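Local coordinates for protein phosphodiesterase (PDB 5H2Q) that belongs to the cyclic nucleotide phosphodiesterase family of the HD clan and has an all-helical fold that here holds a zinc and a magnesium ion, at residues 100-105 against 317-322; 248-253 against 325-330; 139-144 against 155-160. All coordinates share one frame; numbering follows the deposited sequence.

Interaction 1 of 3, residues 100-105 against 317-322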
loop_
_atom_site.group_PDB
_atom_site.type_symbol
_atom_site.label_atom_id
_atom_site.label_comp_id
_atom_site.label_asym_id
_atom_site.label_seq_id
_atom_site.Cartn_x
_atom_site.Cartn_y
_atom_site.Cartn_z
ATOM N N ILE A 100 -6.631 -3.854 -1.178
ATOM C CA ILE A 100 -7.625 -3.005 -0.524
ATOM C C ILE A 100 -8.973 -3.171 -1.251
ATOM O O ILE A 100 -10.007 -3.288 -0.603
ATOM C CB ILE A 100 -7.164 -1.546 -0.411
ATOM C CG1 ILE A 100 -6.006 -1.440 0.639
ATOM C CG2 ILE A 100 -8.314 -0.632 -0.003
ATOM C CD1 ILE A 100 -5.355 -0.116 0.632
ATOM N N TYR A 101 -8.948 -3.236 -2.589
ATOM C CA TYR A 101 -10.179 -3.464 -3.341
ATOM C C TYR A 101 -10.893 -4.743 -2.798
ATOM O O TYR A 101 -12.105 -4.714 -2.558
ATOM C CB TYR A 101 -9.873 -3.648 -4.831
ATOM C CG TYR A 101 -11.145 -3.743 -5.645
ATOM C CD1 TYR A 101 -11.820 -4.954 -5.784
ATOM C CD2 TYR A 101 -11.681 -2.618 -6.260
ATOM C CE1 TYR A 101 -13.017 -5.035 -6.496
ATOM C CE2 TYR A 101 -12.883 -2.682 -6.965
ATOM C CZ TYR A 101 -13.537 -3.895 -7.095
ATOM O OH TYR A 101 -14.689 -3.966 -7.847
ATOM N N THR A 102 -10.134 -5.825 -2.557
ATOM C CA THR A 102 -10.745 -7.043 -2.007
ATOM C C THR A 102 -11.292 -6.827 -0.622
ATOM O O THR A 102 -12.327 -7.426 -0.304
ATOM C CB THR A 102 -9.832 -8.267 -2.049
ATOM O OG1 THR A 102 -8.797 -8.117 -1.084
ATOM C CG2 THR A 102 -9.251 -8.556 -3.455
ATOM N N PHE A 103 -10.597 -6.035 0.225
ATOM C CA PHE A 103 -11.110 -5.774 1.584
ATOM C C PHE A 103 -12.411 -5.036 1.499
ATOM O O PHE A 103 -13.341 -5.363 2.207
ATOM C CB PHE A 103 -10.117 -4.983 2.431
ATOM C CG PHE A 103 -8.792 -5.659 2.700
ATOM C CD1 PHE A 103 -8.650 -7.043 2.566
ATOM C CD2 PHE A 103 -7.686 -4.915 3.102
ATOM C CE1 PHE A 103 -7.423 -7.672 2.845
ATOM C CE2 PHE A 103 -6.465 -5.547 3.378
ATOM C CZ PHE A 103 -6.340 -6.912 3.232
ATOM N N LEU A 104 -12.499 -4.049 0.588
ATOM C CA LEU A 104 -13.732 -3.292 0.428
ATOM C C LEU A 104 -14.873 -4.109 -0.130
ATOM O O LEU A 104 -15.961 -4.046 0.441
ATOM C CB LEU A 104 -13.488 -2.065 -0.500
ATOM C CG LEU A 104 -12.569 -0.973 0.039
ATOM C CD1 LEU A 104 -12.225 0.058 -1.055
ATOM C CD2 LEU A 104 -13.200 -0.280 1.246
ATOM N N TYR A 105 -14.654 -4.856 -1.231
ATOM C CA TYR A 105 -15.766 -5.478 -1.984
ATOM C C TYR A 105 -15.922 -6.995 -1.871
ATOM O O TYR A 105 -16.908 -7.541 -2.390
ATOM C CB TYR A 105 -15.688 -5.042 -3.448
ATOM C CG TYR A 105 -15.782 -3.529 -3.563
ATOM C CD1 TYR A 105 -16.958 -2.851 -3.233
ATOM C CD2 TYR A 105 -14.663 -2.766 -3.872
ATOM C CE1 TYR A 105 -17.028 -1.458 -3.265
ATOM C CE2 TYR A 105 -14.720 -1.370 -3.914
ATOM C CZ TYR A 105 -15.909 -0.721 -3.618
ATOM O OH TYR A 105 -15.973 0.647 -3.674
ATOM N N MET A 317 -13.675 -9.641 6.889
ATOM C CA MET A 317 -12.239 -9.829 6.625
ATOM C C MET A 317 -11.641 -10.999 7.447
ATOM O O MET A 317 -10.424 -11.107 7.546
ATOM C CB MET A 317 -11.459 -8.525 6.866
ATOM C CG MET A 317 -11.457 -7.575 5.663
ATOM S SD MET A 317 -10.741 -5.992 6.111
ATOM C CE MET A 317 -8.921 -6.476 6.222
ATOM N N GLN A 318 -12.491 -11.913 7.969
ATOM C CA GLN A 318 -12.044 -13.082 8.754
ATOM C C GLN A 318 -11.007 -13.969 8.018
ATOM O O GLN A 318 -10.120 -14.521 8.675
ATOM C CB GLN A 318 -13.279 -13.900 9.224
ATOM C CG GLN A 318 -12.983 -15.195 10.020
ATOM C CD GLN A 318 -12.195 -14.966 11.295
ATOM O OE1 GLN A 318 -12.503 -14.080 12.104
ATOM N NE2 GLN A 318 -11.171 -15.776 11.509
ATOM N N TRP A 319 -11.073 -14.063 6.660
ATOM C CA TRP A 319 -10.142 -14.863 5.859
ATOM C C TRP A 319 -8.675 -14.432 6.051
ATOM O O TRP A 319 -7.767 -15.260 5.845
ATOM C CB TRP A 319 -10.521 -14.850 4.361
ATOM C CG TRP A 319 -9.915 -13.710 3.571
ATOM C CD1 TRP A 319 -8.646 -13.643 3.073
ATOM C CD2 TRP A 319 -10.555 -12.475 3.205
ATOM N NE1 TRP A 319 -8.444 -12.436 2.441
ATOM C CE2 TRP A 319 -9.609 -11.713 2.479
ATOM C CE3 TRP A 319 -11.844 -11.943 3.405
ATOM C CZ2 TRP A 319 -9.911 -10.447 1.950
ATOM C CZ3 TRP A 319 -12.141 -10.683 2.888
ATOM C CH2 TRP A 319 -11.176 -9.943 2.184
ATOM N N THR A 320 -8.455 -13.125 6.341
ATOM C CA THR A 320 -7.107 -12.542 6.524
ATOM C C THR A 320 -6.444 -13.214 7.738
ATOM O O THR A 320 -5.284 -13.612 7.658
ATOM C CB THR A 320 -7.121 -11.008 6.647
ATOM O OG1 THR A 320 -7.848 -10.598 7.794
ATOM C CG2 THR A 320 -7.619 -10.294 5.389
ATOM N N VAL A 321 -7.222 -13.392 8.826
ATOM C CA VAL A 321 -6.805 -14.087 10.057
ATOM C C VAL A 321 -6.445 -15.560 9.721
ATOM O O VAL A 321 -5.350 -16.023 10.072
ATOM C CB VAL A 321 -7.897 -13.988 11.164
ATOM C CG1 VAL A 321 -7.549 -14.849 12.380
ATOM C CG2 VAL A 321 -8.143 -12.540 11.582
ATOM N N ASP A 322 -7.344 -16.273 9.010
ATOM C CA ASP A 322 -7.156 -17.678 8.635
ATOM C C ASP A 322 -5.911 -17.935 7.785
ATOM O O ASP A 322 -5.182 -18.898 8.049
ATOM C CB ASP A 322 -8.408 -18.246 7.916
ATOM C CG ASP A 322 -9.747 -18.126 8.636
ATOM O OD1 ASP A 322 -9.753 -17.814 9.848
ATOM O OD2 ASP A 322 -10.792 -18.334 7.980
#
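Phe103 meets Met317, Trp319 and Thr320 at once, and its side chain, followed outward from the backbone, shows how one ring can join a helix end to the start of another helix. Its CB lies 3.9 Å from Met317 SD. CG, which stands anti to the carbonyl carbon (chi1 -63°), comes 3.6 Å from Met317 CE, and from there the methyl covers one face of the ring, with CD2, CE2 and CZ also lying under it: CE sits 3.5 Å from the ring centroid and only 8° off its normal, a clear CH-pi contact. The sulfur lies obliquely to the same ring and makes this a Met-aromatic pair; the bend of the methionine chain at its last torsion brings the methyl over the ring centre.

Farther out, CD1 touches Trp319 CZ2 at 3.7 Å, in the plane of the phenyl ring and at its edge. The two aromatic planes are inclined at 47°, neither stacked nor perpendicular. CE1, next along the rim, reaches Thr320 CG2 at 3.7 Å. The hydroxyl of Thr320 turns back to bond Met317 O, so the methyl is the branch given to the phenyl ring.

The contact is buried and joins the C-terminal end of helix 90-105 to the first turn of helix 318-334. Helix 227-242 also packs against Phe103, through Leu237 and Ala240, while Phe306 of helix 290-312 touches Thr320.

Interaction 2 of 3, residues 248-253 against 325-330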
loop_
_atom_site.group_PDB
_atom_site.type_symbol
_atom_site.label_atom_id
_atom_site.label_comp_id
_atom_site.label_asym_id
_atom_site.label_seq_id
_atom_site.Cartn_x
_atom_site.Cartn_y
_atom_site.Cartn_z
ATOM N N LYS A 248 -1.989 -13.717 1.971
ATOM C CA LYS A 248 -2.093 -14.293 0.629
ATOM C C LYS A 248 -1.817 -15.806 0.533
ATOM O O LYS A 248 -1.235 -16.347 1.481
ATOM C CB LYS A 248 -1.163 -13.520 -0.322
ATOM C CG LYS A 248 -1.362 -11.986 -0.325
ATOM C CD LYS A 248 -2.859 -11.597 -0.394
ATOM C CE LYS A 248 -3.097 -10.117 -0.537
ATOM N NZ LYS A 248 -2.658 -9.648 -1.881
ATOM N N PRO A 249 -2.100 -16.496 -0.616
ATOM C CA PRO A 249 -1.694 -17.922 -0.727
ATOM C C PRO A 249 -0.170 -18.036 -0.533
ATOM O O PRO A 249 0.547 -17.068 -0.816
ATOM C CB PRO A 249 -2.117 -18.311 -2.139
ATOM C CG PRO A 249 -3.223 -17.331 -2.495
ATOM C CD PRO A 249 -2.778 -16.041 -1.851
ATOM N N PHE A 250 0.322 -19.178 0.007
ATOM C CA PHE A 250 1.736 -19.316 0.388
ATOM C C PHE A 250 2.732 -18.968 -0.689
ATOM O O PHE A 250 3.645 -18.204 -0.393
ATOM C CB PHE A 250 2.070 -20.705 0.969
ATOM C CG PHE A 250 3.418 -20.723 1.667
ATOM C CD1 PHE A 250 3.564 -20.210 2.952
ATOM C CD2 PHE A 250 4.542 -21.240 1.032
ATOM C CE1 PHE A 250 4.815 -20.203 3.586
ATOM C CE2 PHE A 250 5.788 -21.240 1.667
ATOM C CZ PHE A 250 5.917 -20.725 2.941
ATOM N N ASP A 251 2.589 -19.509 -1.899
ATOM C CA ASP A 251 3.511 -19.212 -3.014
ATOM C C ASP A 251 3.675 -17.691 -3.201
ATOM O O ASP A 251 4.755 -17.226 -3.577
ATOM C CB ASP A 251 2.989 -19.843 -4.323
ATOM C CG ASP A 251 3.960 -19.798 -5.492
ATOM O OD1 ASP A 251 5.115 -20.239 -5.323
ATOM O OD2 ASP A 251 3.539 -19.387 -6.598
ATOM N N ILE A 252 2.587 -16.930 -2.968
ATOM C CA ILE A 252 2.579 -15.475 -3.121
ATOM C C ILE A 252 3.258 -14.800 -1.924
ATOM O O ILE A 252 4.152 -13.965 -2.119
ATOM C CB ILE A 252 1.123 -14.968 -3.369
ATOM C CG1 ILE A 252 0.646 -15.413 -4.774
ATOM C CG2 ILE A 252 1.023 -13.434 -3.225
ATOM C CD1 ILE A 252 -0.902 -15.471 -4.964
ATOM N N SER A 253 2.798 -15.135 -0.704
ATOM C CA SER A 253 3.312 -14.625 0.575
ATOM C C SER A 253 4.833 -14.841 0.658
ATOM O O SER A 253 5.555 -13.914 1.038
ATOM C CB SER A 253 2.618 -15.323 1.735
ATOM O OG SER A 253 2.834 -14.614 2.940
ATOM N N LYS A 325 -2.481 -17.496 9.745
ATOM C CA LYS A 325 -2.222 -18.698 10.557
ATOM C C LYS A 325 -1.705 -19.852 9.675
ATOM O O LYS A 325 -0.760 -20.540 10.062
ATOM C CB LYS A 325 -3.503 -19.136 11.287
ATOM C CG LYS A 325 -3.603 -18.708 12.745
ATOM C CD LYS A 325 -4.213 -17.317 12.928
ATOM C CE LYS A 325 -4.945 -17.160 14.243
ATOM N NZ LYS A 325 -6.280 -17.824 14.229
ATOM N N SER A 326 -2.312 -20.039 8.488
ATOM C CA SER A 326 -1.961 -21.065 7.497
ATOM C C SER A 326 -0.525 -20.906 7.001
ATOM O O SER A 326 0.188 -21.900 6.823
ATOM C CB SER A 326 -2.903 -20.981 6.302
ATOM O OG SER A 326 -2.616 -21.981 5.337
ATOM N N ASN A 327 -0.128 -19.649 6.729
ATOM C CA ASN A 327 1.217 -19.321 6.282
ATOM C C ASN A 327 2.182 -19.405 7.462
ATOM O O ASN A 327 3.315 -19.844 7.271
ATOM C CB ASN A 327 1.251 -17.929 5.634
ATOM C CG ASN A 327 0.512 -17.842 4.313
ATOM O OD1 ASN A 327 0.509 -18.774 3.493
ATOM N ND2 ASN A 327 -0.044 -16.672 4.019
ATOM N N ARG A 328 1.735 -18.992 8.671
ATOM C CA ARG A 328 2.555 -19.014 9.885
ATOM C C ARG A 328 2.922 -20.443 10.241
ATOM O O ARG A 328 4.074 -20.702 10.594
ATOM C CB ARG A 328 1.856 -18.318 11.062
ATOM C CG ARG A 328 2.779 -18.058 12.253
ATOM C CD ARG A 328 2.093 -18.325 13.576
ATOM N NE ARG A 328 3.006 -18.149 14.706
ATOM C CZ ARG A 328 3.736 -19.122 15.244
ATOM N NH1 ARG A 328 3.666 -20.359 14.762
ATOM N NH2 ARG A 328 4.541 -18.869 16.267
ATOM N N ALA A 329 1.957 -21.375 10.082
ATOM C CA ALA A 329 2.151 -22.803 10.333
ATOM C C ALA A 329 3.005 -23.402 9.231
ATOM O O ALA A 329 3.791 -24.308 9.505
ATOM C CB ALA A 329 0.818 -23.506 10.402
ATOM N N GLN A 330 2.892 -22.867 7.997
ATOM C CA GLN A 330 3.735 -23.307 6.892
ATOM C C GLN A 330 5.197 -22.871 7.081
ATOM O O GLN A 330 6.097 -23.664 6.798
ATOM C CB GLN A 330 3.177 -22.886 5.523
ATOM C CG GLN A 330 2.575 -24.042 4.729
ATOM C CD GLN A 330 3.505 -25.233 4.670
ATOM O OE1 GLN A 330 4.569 -25.200 4.045
ATOM N NE2 GLN A 330 3.155 -26.285 5.389
#
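Asn327 and Lys248 are joined by the one hydrogen bond that crosses this contact: Asn327 ND2 donates a hydrogen bond to Lys248 O at 2.8 Å, with an N-H...O angle of 178°. The acceptor lies almost exactly in the plane of the asparagine amide, and the donor in turn lies in the carbonyl plane of Lys248, so both flat groups are well aligned for the bond. The same amide nitrogen also bonds Val246 O, just before the segment, and the two carbonyls together fix which way the amide is turned. Ser253 OG comes within 3.7 Å of Asn327 ND2, a near approach and not a bond, since its hydroxyl is spent on Asn245 O.

Polar-to-apolar contacts come from the other branch of that amide. Asn327 OD1 lies 3.4 Å from Phe250 CA and equally close to Phe250 CD1, approaching the phenyl ring at its edge, near the ring plane. Phe250 takes the first torsion that sets CG anti to its own nitrogen (chi1 -166°), which carries the ring past Asn327 in the opposite direction to the asparagine side chain.

Apolar packing is supplied by Gln330, one turn farther along helix 318-334, whose CB rests 3.7 Å from Phe250 CE1. The ring of Trp331 meets the same phenyl group.

Chemically, an asparagine in the middle of a helix serves as the clasp for the irregular chain leading into helix 250-274, where Pro249 occupies the N-cap position. Its donor branch takes up backbone carbonyls that precede the first helical turn, while its carbonyl oxygen faces C-H groups of Phe250, so a largely buried amide is held by main-chain atoms and aromatic packing together.

Interaction 3 of 3, residues 139-144 against 155-160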
loop_
_atom_site.group_PDB
_atom_site.type_symbol
_atom_site.label_atom_id
_atom_site.label_comp_id
_atom_site.label_asym_id
_atom_site.label_seq_id
_atom_site.Cartn_x
_atom_site.Cartn_y
_atom_site.Cartn_z
ATOM N N PHE A 139 17.109 4.980 8.359
ATOM C CA PHE A 139 18.302 5.179 7.511
ATOM C C PHE A 139 18.584 6.660 7.260
ATOM O O PHE A 139 19.739 7.091 7.371
ATOM C CB PHE A 139 18.170 4.443 6.164
ATOM C CG PHE A 139 19.399 4.568 5.286
ATOM C CD1 PHE A 139 19.538 5.632 4.397
ATOM C CD2 PHE A 139 20.424 3.628 5.354
ATOM C CE1 PHE A 139 20.682 5.759 3.603
ATOM C CE2 PHE A 139 21.578 3.772 4.576
ATOM C CZ PHE A 139 21.692 4.828 3.704
ATOM N N TYR A 140 17.550 7.424 6.877
ATOM C CA TYR A 140 17.697 8.849 6.581
ATOM C C TYR A 140 18.141 9.642 7.803
ATOM O O TYR A 140 18.896 10.597 7.659
ATOM C CB TYR A 140 16.388 9.424 6.022
ATOM C CG TYR A 140 16.077 8.853 4.662
ATOM C CD1 TYR A 140 16.635 9.403 3.511
ATOM C CD2 TYR A 140 15.326 7.685 4.530
ATOM C CE1 TYR A 140 16.403 8.843 2.256
ATOM C CE2 TYR A 140 15.068 7.131 3.279
ATOM C CZ TYR A 140 15.616 7.709 2.146
ATOM O OH TYR A 140 15.411 7.131 0.920
ATOM N N LEU A 141 17.700 9.235 8.992
ATOM C CA LEU A 141 18.096 9.928 10.222
ATOM C C LEU A 141 19.480 9.554 10.721
ATOM O O LEU A 141 20.211 10.433 11.179
ATOM C CB LEU A 141 17.046 9.733 11.320
ATOM C CG LEU A 141 15.632 10.182 10.926
ATOM C CD1 LEU A 141 14.616 9.650 11.911
ATOM C CD2 LEU A 141 15.535 11.724 10.770
ATOM N N LYS A 142 19.847 8.264 10.639
ATOM C CA LYS A 142 21.152 7.766 11.095
ATOM C C LYS A 142 22.292 8.311 10.238
ATOM O O LYS A 142 23.391 8.512 10.757
ATOM C CB LYS A 142 21.192 6.228 11.052
ATOM C CG LYS A 142 20.321 5.551 12.091
ATOM C CD LYS A 142 20.512 4.040 12.100
ATOM C CE LYS A 142 20.074 3.355 10.823
ATOM N NZ LYS A 142 20.114 1.879 10.969
ATOM N N THR A 143 22.043 8.508 8.923
ATOM C CA THR A 143 23.037 8.982 7.942
ATOM C C THR A 143 23.004 10.501 7.750
ATOM O O THR A 143 23.847 11.050 7.033
ATOM C CB THR A 143 22.846 8.296 6.576
ATOM O OG1 THR A 143 21.564 8.643 6.049
ATOM C CG2 THR A 143 23.019 6.807 6.624
ATOM N N GLU A 144 22.011 11.168 8.349
ATOM C CA GLU A 144 21.808 12.614 8.198
ATOM C C GLU A 144 21.649 12.978 6.713
ATOM O O GLU A 144 22.174 13.988 6.222
ATOM C CB GLU A 144 22.900 13.443 8.931
ATOM C CG GLU A 144 23.029 13.097 10.406
ATOM C CD GLU A 144 23.953 13.999 11.204
ATOM O OE1 GLU A 144 25.119 14.182 10.789
ATOM O OE2 GLU A 144 23.508 14.519 12.251
ATOM N N GLY A 155 9.971 19.280 11.893
ATOM C CA GLY A 155 9.252 18.649 12.999
ATOM C C GLY A 155 8.324 17.514 12.606
ATOM O O GLY A 155 7.342 17.256 13.303
ATOM N N ASN A 156 8.622 16.820 11.493
ATOM C CA ASN A 156 7.820 15.686 11.015
ATOM C C ASN A 156 8.702 14.438 11.081
ATOM O O ASN A 156 9.646 14.332 10.296
ATOM C CB ASN A 156 7.338 15.922 9.563
ATOM C CG ASN A 156 6.717 17.273 9.269
ATOM O OD1 ASN A 156 6.863 17.812 8.168
ATOM N ND2 ASN A 156 6.003 17.854 10.228
ATOM N N LYS A 157 8.418 13.501 12.003
ATOM C CA LYS A 157 9.275 12.324 12.125
ATOM C C LYS A 157 9.066 11.262 11.026
ATOM O O LYS A 157 9.948 10.410 10.842
ATOM C CB LYS A 157 9.186 11.697 13.528
ATOM C CG LYS A 157 10.562 11.302 14.090
ATOM C CD LYS A 157 11.470 12.518 14.365
ATOM C CE LYS A 157 12.927 12.219 14.121
ATOM N NZ LYS A 157 13.622 13.366 13.475
ATOM N N SER A 158 7.940 11.326 10.271
ATOM C CA SER A 158 7.667 10.337 9.220
ATOM C C SER A 158 8.383 10.772 7.925
ATOM O O SER A 158 7.772 11.293 6.984
ATOM C CB SER A 158 6.158 10.190 9.020
ATOM O OG SER A 158 5.552 9.845 10.252
ATOM N N VAL A 159 9.707 10.565 7.897
ATOM C CA VAL A 159 10.583 11.001 6.816
ATOM C C VAL A 159 10.035 10.718 5.416
ATOM O O VAL A 159 9.836 11.640 4.621
ATOM C CB VAL A 159 12.013 10.422 6.969
ATOM C CG1 VAL A 159 12.922 10.952 5.861
ATOM C CG2 VAL A 159 12.592 10.707 8.355
ATOM N N LEU A 160 9.793 9.444 5.128
ATOM C CA LEU A 160 9.336 9.059 3.803
ATOM C C LEU A 160 7.862 9.351 3.564
ATOM O O LEU A 160 7.484 9.688 2.442
ATOM C CB LEU A 160 9.639 7.584 3.566
ATOM C CG LEU A 160 11.113 7.214 3.423
ATOM C CD1 LEU A 160 11.298 5.711 3.530
ATOM C CD2 LEU A 160 11.707 7.760 2.106
#
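A lysine end lying against a leucine is the odd feature here: Lys157 NZ approaches Leu141 CD2 to 3.7 Å, a meeting of an amino group with a methyl. Lys157 starts off alongside the other segment, and bends at chi2, chi3 and chi4 bring its end round to Leu141. Its CE touches the second methyl, Leu141 CD1, at 3.8 Å, so both branches of the leucine meet the last atoms of the lysine chain. This edge of the contact lies toward the surface.

Leu141 also has a wholly apolar partner. Its CD2 comes 3.9 Å from Val159 CG2, the two side chains sliding past one another in opposite directions. Val159 divides its methyls between neighbours on helix 137-142: CG2 goes to Leu141, whereas CG1, anti to the valine nitrogen (chi1 -177°), packs 3.8 Å from Tyr140 CB.

These residues form a corner of the all-helical phosphodiesterase fold, in which helix 137-142 and the start of helix 159-172 are linked by the short helix 146-154, which packs against both. That helix ends in a Schellman motif at Gly155, with positive phi, and the chain then makes an inverse gamma turn centred on Ser158, the N-cap residue of helix 159-172. Tyr140 touches Leu147 and Leu141 touches Ser152 of helix 146-154.

Deeper in the corner, Leu160 crosses Tyr140 at about a right angle. Its CD2 lies 3.6 Å from Tyr140 CE2 and stays close to CZ and OH, meeting the phenol obliquely along its outer half. The side chain of Leu160 is about 6 Å from the bound magnesium ion, and its backbone nitrogen bonds Asn137 OD1 at the start of helix 137-142.

From the N terminus, the chain first enters interaction 1 with 100-105, on helix 90-105, and that loop stays open until 317-322. Within it, interaction 3 opens at 139-144 and closes almost at once at 155-160, a local corner lying wholly inside the long loop, on the other side of the chain's centre and about 32 Å away between centres. Interaction 2 opens at 248-253, after interaction 3 has closed, and ends at 325-330, so it crosses interaction 1. Their later segments both lie on helix 318-334, which is thereby tied near its start to helix 90-105 and farther along to the beginning of helix 250-274.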